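Putative sugar ABC transport system, substrate-binding protein (Bordetella parapertussis, PDB 5IX8) probably binds a sugar in the periplasm and delivers it to an ABC transporter. Local coordinates at residues 18-23 with 46-51; 66-71 with 93-98; 76-81 with 98-103; 87-92 with 111-116. All blocks are in the same frame, centred on the assembly; numbering follows the deposited sequence.

Contact 1. Residues 18-23 with 46-51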
loop_
_atom_site.group_PDB
_atom_site.type_symbol
_atom_site.label_atom_id
_atom_site.label_comp_id
_atom_site.label_asym_id
_atom_site.label_seq_id
_atom_site.Cartn_x
_atom_site.Cartn_y
_atom_site.Cartn_z
ATOM N N LEU A 18 10.491 18.742 1.537
ATOM C CA LEU A 18 9.311 17.888 1.622
ATOM C C LEU A 18 8.853 17.746 3.065
ATOM O O LEU A 18 9.679 17.595 3.975
ATOM C CB LEU A 18 9.590 16.471 1.085
ATOM C CG LEU A 18 10.134 16.329 -0.332
ATOM C CD1 LEU A 18 10.554 14.857 -0.617
ATOM C CD2 LEU A 18 9.086 16.756 -1.280
ATOM N N GLY A 19 7.543 17.718 3.267
ATOM C CA GLY A 19 6.959 17.214 4.511
ATOM C C GLY A 19 6.146 15.986 4.162
ATOM O O GLY A 19 5.431 15.991 3.167
ATOM N N VAL A 20 6.251 14.942 4.994
ATOM C CA VAL A 20 5.635 13.638 4.729
ATOM C C VAL A 20 4.718 13.281 5.888
ATOM O O VAL A 20 5.150 13.298 7.045
ATOM C CB VAL A 20 6.699 12.532 4.572
ATOM C CG1 VAL A 20 6.033 11.151 4.313
ATOM C CG2 VAL A 20 7.726 12.893 3.501
ATOM N N THR A 21 3.465 12.925 5.587
ATOM C CA THR A 21 2.625 12.290 6.600
ATOM C C THR A 21 1.995 11.012 6.050
ATOM O O THR A 21 1.388 11.014 4.977
ATOM C CB THR A 21 1.548 13.252 7.135
ATOM O OG1 THR A 21 0.711 12.541 8.037
ATOM C CG2 THR A 21 0.704 13.873 6.020
ATOM N N VAL A 22 2.131 9.918 6.798
ATOM C CA VAL A 22 1.562 8.636 6.411
ATOM C C VAL A 22 0.705 8.137 7.558
ATOM O O VAL A 22 0.674 8.739 8.630
ATOM C CB VAL A 22 2.644 7.605 6.050
ATOM C CG1 VAL A 22 3.386 8.014 4.756
ATOM C CG2 VAL A 22 3.614 7.377 7.247
ATOM N N VAL A 23 0.008 7.012 7.336
ATOM C CA VAL A 23 -0.955 6.550 8.334
ATOM C C VAL A 23 -0.238 6.065 9.588
ATOM O O VAL A 23 -0.585 6.450 10.717
ATOM C CB VAL A 23 -1.866 5.439 7.763
ATOM C CG1 VAL A 23 -2.879 5.002 8.851
ATOM C CG2 VAL A 23 -2.588 5.932 6.506
ATOM N N VAL A 46 17.715 16.952 -1.641
ATOM C CA VAL A 46 16.348 17.269 -1.239
ATOM C C VAL A 46 16.294 17.178 0.271
ATOM O O VAL A 46 16.909 16.281 0.869
ATOM C CB VAL A 46 15.322 16.317 -1.891
ATOM C CG1 VAL A 46 13.943 16.481 -1.251
ATOM C CG2 VAL A 46 15.262 16.618 -3.411
ATOM N N GLU A 47 15.573 18.110 0.900
ATOM C CA GLU A 47 15.456 18.136 2.353
ATOM C C GLU A 47 14.102 17.578 2.770
ATOM O O GLU A 47 13.059 18.041 2.289
ATOM C CB GLU A 47 15.604 19.562 2.874
ATOM C CG GLU A 47 15.545 19.670 4.365
ATOM C CD GLU A 47 15.634 21.107 4.839
ATOM O OE1 GLU A 47 15.935 21.990 4.012
ATOM O OE2 GLU A 47 15.400 21.357 6.038
ATOM N N VAL A 48 14.114 16.584 3.650
ATOM C CA VAL A 48 12.896 16.072 4.263
ATOM C C VAL A 48 12.795 16.732 5.625
ATOM O O VAL A 48 13.588 16.449 6.532
ATOM C CB VAL A 48 12.918 14.547 4.377
ATOM C CG1 VAL A 48 11.604 14.019 5.029
ATOM C CG2 VAL A 48 13.190 13.943 2.984
ATOM N N VAL A 49 11.844 17.651 5.760
ATOM C CA VAL A 49 11.778 18.444 6.985
ATOM C C VAL A 49 11.144 17.659 8.124
ATOM O O VAL A 49 11.528 17.809 9.295
ATOM C CB VAL A 49 11.000 19.736 6.711
ATOM C CG1 VAL A 49 10.799 20.522 7.995
ATOM C CG2 VAL A 49 11.736 20.530 5.677
ATOM N N GLN A 50 10.182 16.808 7.810
ATOM C CA GLN A 50 9.475 16.095 8.854
ATOM C C GLN A 50 8.811 14.887 8.231
ATOM O O GLN A 50 8.315 14.969 7.102
ATOM C CB GLN A 50 8.434 17.015 9.498
ATOM C CG GLN A 50 7.797 16.433 10.696
ATOM C CD GLN A 50 6.843 17.404 11.329
ATOM O OE1 GLN A 50 5.652 17.382 11.047
ATOM N NE2 GLN A 50 7.361 18.271 12.195
ATOM N N VAL A 51 8.809 13.778 8.967
ATOM C CA VAL A 51 7.939 12.641 8.695
ATOM C C VAL A 51 7.009 12.498 9.886
ATOM O O VAL A 51 7.470 12.390 11.030
ATOM C CB VAL A 51 8.725 11.350 8.466
ATOM C CG1 VAL A 51 7.759 10.223 8.182
ATOM C CG2 VAL A 51 9.715 11.521 7.322
#
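The flat groups that meet between L18-V20 and E47-V51 are peptide groups. The side chains of L18, V20, V48 and V51 stand on one face of this sheet, and that of Q50 stands on the other. L18 is held by two bonds: its N donates to E47 O at 2.8 Å, and its O accepts from V49 N at 2.8 Å. V20 N donates to Q50 O at 3.0 Å. The register slips here. L18 pairs with V48, but V20 pairs with V51, so the outer strand fits in one extra residue. V49 takes helix-like backbone angles at this beta bulge. Q50 N is buried there without a partner in the model. L18 CD1 meets V46 CG1 at 3.8 Å. With CG beside the backbone N (chi1 -55°), the leucine crosses the valine at a slant. V20 CB packs against V51 CG2 at 4.2 Å. Helix 28-43 covers this side, where I37 touches L18 and A41 touches V46 and V48. Strand 17-22, helix 28-43 and strand 47-53 form a beta-alpha-beta crossover, the repeating pattern of the Rossmann-like periplasmic binding protein fold.

Contact 2. Residues 66-71 with 93-98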
loop_
_atom_site.group_PDB
_atom_site.type_symbol
_atom_site.label_atom_id
_atom_site.label_comp_id
_atom_site.label_asym_id
_atom_site.label_seq_id
_atom_site.Cartn_x
_atom_site.Cartn_y
_atom_site.Cartn_z
ATOM N N GLN A 66 -1.080 18.156 10.788
ATOM C CA GLN A 66 0.278 17.974 10.286
ATOM C C GLN A 66 0.467 18.698 8.962
ATOM O O GLN A 66 1.501 19.337 8.743
ATOM C CB GLN A 66 0.596 16.485 10.139
ATOM C CG GLN A 66 0.765 15.817 11.512
ATOM C CD GLN A 66 0.570 14.334 11.465
ATOM O OE1 GLN A 66 0.299 13.768 10.398
ATOM N NE2 GLN A 66 0.698 13.679 12.632
ATOM N N LEU A 67 -0.508 18.597 8.061
ATOM C CA LEU A 67 -0.397 19.285 6.780
ATOM C C LEU A 67 -0.371 20.797 6.982
ATOM O O LEU A 67 0.397 21.506 6.335
ATOM C CB LEU A 67 -1.561 18.871 5.880
ATOM C CG LEU A 67 -1.465 17.401 5.432
ATOM C CD1 LEU A 67 -2.816 16.852 4.913
ATOM C CD2 LEU A 67 -0.393 17.251 4.358
ATOM N N GLN A 68 -1.179 21.299 7.919
ATOM C CA GLN A 68 -1.139 22.720 8.236
ATOM C C GLN A 68 0.219 23.148 8.768
ATOM O O GLN A 68 0.721 24.221 8.407
ATOM C CB GLN A 68 -2.245 23.040 9.233
ATOM C CG GLN A 68 -3.595 23.030 8.547
ATOM C CD GLN A 68 -3.727 24.205 7.599
ATOM O OE1 GLN A 68 -3.249 25.321 7.900
ATOM N NE2 GLN A 68 -4.354 23.968 6.435
ATOM N N SER A 69 0.852 22.320 9.597
ATOM C CA SER A 69 2.162 22.703 10.118
ATOM C C SER A 69 3.225 22.732 9.022
ATOM O O SER A 69 4.217 23.473 9.137
ATOM C CB SER A 69 2.588 21.760 11.236
ATOM O OG SER A 69 2.944 20.509 10.699
ATOM N N PHE A 70 3.047 21.942 7.959
ATOM C CA PHE A 70 3.983 22.024 6.838
ATOM C C PHE A 70 3.958 23.409 6.197
ATOM O O PHE A 70 4.974 23.865 5.659
ATOM C CB PHE A 70 3.658 20.966 5.781
ATOM C CG PHE A 70 3.816 19.525 6.247
ATOM C CD1 PHE A 70 4.458 19.197 7.440
ATOM C CD2 PHE A 70 3.329 18.492 5.452
ATOM C CE1 PHE A 70 4.593 17.865 7.832
ATOM C CE2 PHE A 70 3.477 17.171 5.828
ATOM C CZ PHE A 70 4.090 16.853 7.033
ATOM N N LYS A 71 2.810 24.086 6.242
ATOM C CA LYS A 71 2.705 25.441 5.714
ATOM C C LYS A 71 3.670 26.376 6.420
ATOM O O LYS A 71 4.365 27.176 5.786
ATOM C CB LYS A 71 1.270 25.949 5.877
ATOM C CG LYS A 71 0.607 26.427 4.615
ATOM C CD LYS A 71 -0.592 27.353 4.903
ATOM C CE LYS A 71 -1.803 26.617 5.416
ATOM N NZ LYS A 71 -3.015 27.521 5.510
ATOM N N ALA A 93 -6.478 21.819 -0.953
ATOM C CA ALA A 93 -6.743 23.076 -1.629
ATOM C C ALA A 93 -6.095 24.242 -0.891
ATOM O O ALA A 93 -5.555 25.164 -1.517
ATOM C CB ALA A 93 -8.249 23.269 -1.727
ATOM N N ASP A 94 -6.137 24.209 0.437
ATOM C CA ASP A 94 -5.535 25.263 1.247
ATOM C C ASP A 94 -4.019 25.290 1.098
ATOM O O ASP A 94 -3.412 26.366 0.980
ATOM C CB ASP A 94 -5.919 25.045 2.704
ATOM C CG ASP A 94 -5.316 26.083 3.624
ATOM O OD1 ASP A 94 -5.374 27.290 3.294
ATOM O OD2 ASP A 94 -4.805 25.705 4.687
ATOM N N LEU A 95 -3.382 24.115 1.104
ATOM C CA LEU A 95 -1.946 24.089 0.854
ATOM C C LEU A 95 -1.625 24.647 -0.523
ATOM O O LEU A 95 -0.687 25.439 -0.672
ATOM C CB LEU A 95 -1.417 22.668 1.016
ATOM C CG LEU A 95 -0.891 22.376 2.424
ATOM C CD1 LEU A 95 -1.858 22.736 3.525
ATOM C CD2 LEU A 95 -0.526 20.879 2.484
ATOM N N ALA A 96 -2.411 24.269 -1.543
ATOM C CA ALA A 96 -2.121 24.736 -2.896
ATOM C C ALA A 96 -2.239 26.253 -2.997
ATOM O O ALA A 96 -1.476 26.883 -3.739
ATOM C CB ALA A 96 -3.047 24.056 -3.912
ATOM N N ARG A 97 -3.191 26.864 -2.267
ATOM C CA ARG A 97 -3.289 28.314 -2.318
ATOM C C ARG A 97 -2.055 28.964 -1.728
ATOM O O ARG A 97 -1.755 30.108 -2.074
ATOM C CB ARG A 97 -4.549 28.812 -1.590
ATOM C CG ARG A 97 -5.861 28.437 -2.310
ATOM C CD ARG A 97 -7.079 29.156 -1.714
ATOM N NE ARG A 97 -7.333 28.759 -0.328
ATOM C CZ ARG A 97 -8.132 27.754 0.047
ATOM N NH1 ARG A 97 -8.298 27.491 1.335
ATOM N NH2 ARG A 97 -8.755 27.008 -0.850
ATOM N N SER A 98 -1.330 28.253 -0.866
ATOM C CA SER A 98 -0.079 28.733 -0.294
ATOM C C SER A 98 1.140 28.345 -1.120
ATOM O O SER A 98 2.275 28.499 -0.645
ATOM C CB SER A 98 0.083 28.204 1.125
ATOM O OG SER A 98 -0.848 28.834 1.993
#
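L67 and L95 make the tight, buried part of this contact between two helices. The helix segments run almost exactly parallel, 3° apart, with their axes 10.2 Å from each other. Contact is made through side chains, with the end of L95 reaching L67. L95 CD2 lies 4.1 Å from L67 CB, and the two leucines cross at about a right angle. L95 CD1 also rests 3.8 Å from the carbonyl oxygen L67 O.

The outer side is polar and built around D94. D94 CG lies anti to the backbone N (chi1 179°), which carries the carboxylate across to the other helix. D94 OD2 has two partners. The amide of Q68, nearly coplanar with the carboxylate, points NE2 at it, but the 2.5 Å between Q68 NE2 and D94 OD2 is too short for the details to be trusted. K71 NZ comes to D94 OD2 on the syn side at 2.7 Å, 23° out of the carboxylate plane, and makes a salt bridge. The second oxygen, D94 OD1, has a longer salt bridge of 3.5 Å to R97 NH1 of its own helix. The carboxylate thus lies between two positive groups, which would probably help to keep it ionised. While the leucines are buried, K71 and S98 lie at the more exposed rim, where the K71 chain runs beside S98 OG.

Beneath the leucines lies strand 77-80, where A78 touches L67, F70 and L95. V91, one turn before L95, packs on L67 and Q68. Helices 60-73 and 89-97 therefore lie side by side over the same face of the parallel sheet.

Contact 3. Residues 76-81 with 98-103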
loop_
_atom_site.group_PDB
_atom_site.type_symbol
_atom_site.label_atom_id
_atom_site.label_comp_id
_atom_site.label_asym_id
_atom_site.label_seq_id
_atom_site.Cartn_x
_atom_site.Cartn_y
_atom_site.Cartn_z
ATOM N N ASP A 76 7.889 22.702 0.193
ATOM C CA ASP A 76 7.460 22.899 -1.189
ATOM C C ASP A 76 6.428 21.878 -1.630
ATOM O O ASP A 76 5.523 22.212 -2.414
ATOM C CB ASP A 76 8.681 22.846 -2.114
ATOM C CG ASP A 76 9.701 23.930 -1.759
ATOM O OD1 ASP A 76 9.388 25.104 -2.005
ATOM O OD2 ASP A 76 10.787 23.637 -1.227
ATOM N N TYR A 77 6.513 20.666 -1.093
ATOM C CA TYR A 77 5.558 19.599 -1.350
ATOM C C TYR A 77 5.212 18.927 -0.042
ATOM O O TYR A 77 6.089 18.672 0.790
ATOM C CB TYR A 77 6.088 18.523 -2.303
ATOM C CG TYR A 77 6.426 19.087 -3.646
ATOM C CD1 TYR A 77 7.660 19.659 -3.876
ATOM C CD2 TYR A 77 5.507 19.057 -4.694
ATOM C CE1 TYR A 77 7.963 20.214 -5.099
ATOM C CE2 TYR A 77 5.818 19.601 -5.932
ATOM C CZ TYR A 77 7.046 20.178 -6.124
ATOM O OH TYR A 77 7.359 20.751 -7.333
ATOM N N ALA A 78 3.939 18.613 0.112
ATOM C CA ALA A 78 3.477 17.695 1.141
ATOM C C ALA A 78 3.289 16.342 0.495
ATOM O O ALA A 78 2.763 16.267 -0.610
ATOM C CB ALA A 78 2.143 18.185 1.717
ATOM N N VAL A 79 3.725 15.275 1.161
ATOM C CA VAL A 79 3.541 13.911 0.673
ATOM C C VAL A 79 2.577 13.219 1.627
ATOM O O VAL A 79 2.809 13.215 2.835
ATOM C CB VAL A 79 4.884 13.159 0.611
ATOM C CG1 VAL A 79 4.683 11.704 0.145
ATOM C CG2 VAL A 79 5.873 13.916 -0.268
ATOM N N LEU A 80 1.493 12.653 1.093
ATOM C CA LEU A 80 0.349 12.244 1.893
ATOM C C LEU A 80 -0.033 10.801 1.583
ATOM O O LEU A 80 -0.323 10.474 0.430
ATOM C CB LEU A 80 -0.847 13.166 1.609
ATOM C CG LEU A 80 -2.177 12.713 2.203
ATOM C CD1 LEU A 80 -2.070 12.672 3.748
ATOM C CD2 LEU A 80 -3.304 13.653 1.687
ATOM N N SER A 81 -0.043 9.954 2.615
ATOM C CA SER A 81 -0.780 8.686 2.618
ATOM C C SER A 81 -1.900 8.848 3.626
ATOM O O SER A 81 -1.621 8.903 4.830
ATOM C CB SER A 81 0.114 7.510 3.015
ATOM O OG SER A 81 1.206 7.349 2.136
ATOM N N SER A 98 -1.330 28.253 -0.866
ATOM C CA SER A 98 -0.079 28.733 -0.294
ATOM C C SER A 98 1.140 28.345 -1.120
ATOM O O SER A 98 2.275 28.499 -0.645
ATOM C CB SER A 98 0.083 28.204 1.125
ATOM O OG SER A 98 -0.848 28.834 1.993
ATOM N N GLY A 99 0.943 27.861 -2.341
ATOM C CA GLY A 99 2.051 27.419 -3.168
ATOM C C GLY A 99 2.629 26.061 -2.832
ATOM O O GLY A 99 3.707 25.720 -3.346
ATOM N N ILE A 100 1.953 25.261 -2.011
ATOM C CA ILE A 100 2.433 23.943 -1.615
ATOM C C ILE A 100 1.602 22.896 -2.328
ATOM O O ILE A 100 0.395 22.793 -2.091
ATOM C CB ILE A 100 2.353 23.743 -0.100
ATOM C CG1 ILE A 100 3.221 24.799 0.599
ATOM C CG2 ILE A 100 2.809 22.320 0.272
ATOM C CD1 ILE A 100 3.146 24.738 2.099
ATOM N N LYS A 101 2.250 22.113 -3.182
ATOM C CA LYS A 101 1.594 21.036 -3.909
ATOM C C LYS A 101 1.630 19.771 -3.061
ATOM O O LYS A 101 2.524 19.586 -2.224
ATOM C CB LYS A 101 2.281 20.799 -5.263
ATOM C CG LYS A 101 2.122 21.985 -6.155
ATOM C CD LYS A 101 2.769 21.765 -7.512
ATOM C CE LYS A 101 2.569 23.003 -8.389
ATOM N NZ LYS A 101 2.769 22.641 -9.812
ATOM N N THR A 102 0.633 18.914 -3.249
ATOM C CA THR A 102 0.506 17.697 -2.462
ATOM C C THR A 102 0.680 16.498 -3.382
ATOM O O THR A 102 0.072 16.435 -4.457
ATOM C CB THR A 102 -0.850 17.625 -1.739
ATOM O OG1 THR A 102 -0.941 18.722 -0.826
ATOM C CG2 THR A 102 -0.917 16.357 -0.907
ATOM N N ILE A 103 1.524 15.569 -2.960
ATOM C CA ILE A 103 1.809 14.346 -3.698
ATOM C C ILE A 103 1.153 13.191 -2.961
ATOM O O ILE A 103 1.366 13.015 -1.754
ATOM C CB ILE A 103 3.327 14.115 -3.825
ATOM C CG1 ILE A 103 3.972 15.304 -4.563
ATOM C CG2 ILE A 103 3.641 12.754 -4.511
ATOM C CD1 ILE A 103 5.533 15.349 -4.449
HETATM O O HOH W 1 5.273 23.684 -4.552
#
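A78 O takes the shortest direct bond between these strands, from I103 N at 2.7 Å, and also a CA-H...O contact from T102 CA at 3.3 Å. The parallel ladder continues on both sides: A78 N donates to K101 O at 2.9 Å, and L80 N to I103 O at 2.9 Å. At the start of the strands the pairing weakens, and K101 N lies 3.4 Å from D76 O. A water steps in there, donating to D76 O at 2.6 Å and also to G99 O. G99, at positive phi, closes helix 89-97 in a Schellman motif.

Y77, V79, K101 and I103 share one face. The Y77 ring lies alongside the K101 chain, which is extended beyond CG, and both point the same way. Their ends share a partner: E268 is hydrogen-bonded to Y77 OH and forms a salt bridge with K101 NZ. I103 CD1 comes obliquely to the ring, 3.7 Å from Y77 CD2. A78 and T102 stand on the other face, where T102 CG2 meets L80 CB at 4.1 Å.

Helices 60-73 and 89-97 cover the A78 and T102 face, with V92 touching T102. Strand 17-22 lies along the other side of strand 77-80, bonded to it through G19 and T21.

Contact 4. Residues 87-92 with 111-116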
loop_
_atom_site.group_PDB
_atom_site.type_symbol
_atom_site.label_atom_id
_atom_site.label_comp_id
_atom_site.label_asym_id
_atom_site.label_seq_id
_atom_site.Cartn_x
_atom_site.Cartn_y
_atom_site.Cartn_z
ATOM N N GLY A 87 -12.276 13.540 2.663
ATOM C CA GLY A 87 -12.188 14.643 3.599
ATOM C C GLY A 87 -10.939 15.509 3.493
ATOM O O GLY A 87 -10.820 16.474 4.257
ATOM N N TYR A 88 -9.997 15.184 2.606
ATOM C CA TYR A 88 -8.740 15.918 2.495
ATOM C C TYR A 88 -8.766 16.996 1.425
ATOM O O TYR A 88 -7.804 17.760 1.322
ATOM C CB TYR A 88 -7.574 14.953 2.197
ATOM C CG TYR A 88 -7.236 14.108 3.404
ATOM C CD1 TYR A 88 -8.031 13.026 3.759
ATOM C CD2 TYR A 88 -6.125 14.395 4.192
ATOM C CE1 TYR A 88 -7.738 12.249 4.840
ATOM C CE2 TYR A 88 -5.816 13.600 5.309
ATOM C CZ TYR A 88 -6.644 12.547 5.629
ATOM O OH TYR A 88 -6.373 11.765 6.709
ATOM N N ASP A 89 -9.819 17.087 0.614
ATOM C CA ASP A 89 -9.761 18.098 -0.440
ATOM C C ASP A 89 -9.621 19.509 0.132
ATOM O O ASP A 89 -8.807 20.274 -0.407
ATOM C CB ASP A 89 -10.968 17.975 -1.379
ATOM C CG ASP A 89 -10.807 18.787 -2.651
ATOM O OD1 ASP A 89 -9.930 18.458 -3.462
ATOM O OD2 ASP A 89 -11.577 19.755 -2.844
ATOM N N PRO A 90 -10.320 19.914 1.205
ATOM C CA PRO A 90 -10.119 21.295 1.704
ATOM C C PRO A 90 -8.695 21.589 2.116
ATOM O O PRO A 90 -8.191 22.687 1.833
ATOM C CB PRO A 90 -11.082 21.396 2.897
ATOM C CG PRO A 90 -12.148 20.394 2.576
ATOM C CD PRO A 90 -11.431 19.242 1.910
ATOM N N VAL A 91 -8.023 20.655 2.786
ATOM C CA VAL A 91 -6.666 20.954 3.227
ATOM C C VAL A 91 -5.699 20.919 2.056
ATOM O O VAL A 91 -4.754 21.711 2.004
ATOM C CB VAL A 91 -6.214 20.024 4.373
ATOM C CG1 VAL A 91 -6.054 18.581 3.937
ATOM C CG2 VAL A 91 -4.919 20.539 4.960
ATOM N N VAL A 92 -5.912 20.024 1.091
ATOM C CA VAL A 92 -5.059 20.037 -0.104
ATOM C C VAL A 92 -5.232 21.353 -0.846
ATOM O O VAL A 92 -4.258 21.972 -1.303
ATOM C CB VAL A 92 -5.375 18.829 -1.010
ATOM C CG1 VAL A 92 -4.614 18.918 -2.354
ATOM C CG2 VAL A 92 -5.025 17.499 -0.321
ATOM N N SER A 111 -9.171 13.434 -3.701
ATOM C CA SER A 111 -9.029 14.866 -3.961
ATOM C C SER A 111 -8.461 15.058 -5.353
ATOM O O SER A 111 -7.356 14.589 -5.630
ATOM C CB SER A 111 -8.119 15.542 -2.932
ATOM O OG SER A 111 -7.816 16.864 -3.325
ATOM N N ASP A 112 -9.194 15.774 -6.216
ATOM C CA ASP A 112 -8.659 16.040 -7.553
ATOM C C ASP A 112 -7.721 17.234 -7.593
ATOM O O ASP A 112 -7.335 17.658 -8.697
ATOM C CB ASP A 112 -9.791 16.213 -8.574
ATOM C CG ASP A 112 -10.700 17.396 -8.266
ATOM O OD1 ASP A 112 -10.354 18.268 -7.459
ATOM O OD2 ASP A 112 -11.784 17.464 -8.874
ATOM N N LYS A 113 -7.357 17.774 -6.423
ATOM C CA LYS A 113 -6.389 18.866 -6.326
ATOM C C LYS A 113 -4.972 18.380 -5.997
ATOM O O LYS A 113 -4.052 19.190 -5.918
ATOM C CB LYS A 113 -6.875 19.891 -5.300
ATOM C CG LYS A 113 -8.144 20.610 -5.786
ATOM C CD LYS A 113 -8.725 21.510 -4.722
ATOM C CE LYS A 113 -10.105 22.084 -5.127
ATOM N NZ LYS A 113 -11.165 21.013 -5.339
ATOM N N ILE A 114 -4.794 17.074 -5.786
ATOM C CA ILE A 114 -3.474 16.456 -5.710
ATOM C C ILE A 114 -2.707 16.744 -6.986
ATOM O O ILE A 114 -3.269 16.703 -8.092
ATOM C CB ILE A 114 -3.650 14.941 -5.488
ATOM C CG1 ILE A 114 -4.283 14.649 -4.120
ATOM C CG2 ILE A 114 -2.340 14.156 -5.712
ATOM C CD1 ILE A 114 -3.333 14.873 -2.903
ATOM N N ALA A 115 -1.415 17.068 -6.842
ATOM C CA ALA A 115 -0.596 17.378 -8.020
ATOM C C ALA A 115 -0.308 16.124 -8.835
ATOM O O ALA A 115 -0.553 16.092 -10.054
ATOM C CB ALA A 115 0.705 18.068 -7.597
ATOM N N PHE A 116 0.189 15.070 -8.171
ATOM C CA PHE A 116 0.358 13.762 -8.797
ATOM C C PHE A 116 0.531 12.744 -7.685
ATOM O O PHE A 116 0.681 13.090 -6.511
ATOM C CB PHE A 116 1.559 13.701 -9.774
ATOM C CG PHE A 116 2.898 13.903 -9.108
ATOM C CD1 PHE A 116 3.413 15.184 -8.934
ATOM C CD2 PHE A 116 3.612 12.823 -8.608
ATOM C CE1 PHE A 116 4.654 15.371 -8.295
ATOM C CE2 PHE A 116 4.853 13.001 -8.015
ATOM C CZ PHE A 116 5.367 14.271 -7.833
#
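D89, on helix 89-97, comes close to S111, CA to CA 4.8 Å, where the loop folds into a type I beta turn from S111 to I114. D89 CG is anti to the backbone N (chi1 -167°), and its carboxylate turns toward that loop. The two oxygens have separate partners. S111 OG donates to D89 OD1 at 2.7 Å, on the anti lone pair. K113 NZ forms a salt bridge to D89 OD2 at 2.8 Å, on the syn lone pair. The lysine chain crosses the aspartate at about a right angle and bends at its last torsion (chi4 62°), which brings NZ to that oxygen. S111 OG also accepts from K113 N at 3.3 Å, making an ST turn. Below the polar groups, V92 CG1 packs 3.6 Å from K113 O, and V92 CG2 lies 4.1 Å from I114 CD1. I114 in turn touches T102 and S104 of strand 101-105.

D112 brings a second negative charge, with its OD1 4.0 Å from D89 OD1. K113 NZ, also in a long salt bridge to D112 OD1, would offset part of that repulsion. The serine proton and the lysine charge together probably keep D89 ionised and fix its rotation, joining the loop to the helix.

Overall arrangement
All four contacts lie in the domain built on the sheet of strand 17-22. Contact 3 is central. Its centre is about 10 Å from that of contact 1, 7 Å from contact 2 and 9 Å from contact 4. Strands 17-22 and 77-80 join contacts 1 and 3 directly, with G19 O 2.7 Å from V79 N. Contacts 2 and 3 share S98, and L95 O lies 3.0 Å from I100 N, a probable hydrogen bond. Helix 89-97 carries both contacts 2 and 4. Contacts 1 and 4 do not touch, with centres about 17 Å apart. F70 packs on G19, tying contact 2 to contact 1. In this family the sugar is probably held in the cleft between two such domains.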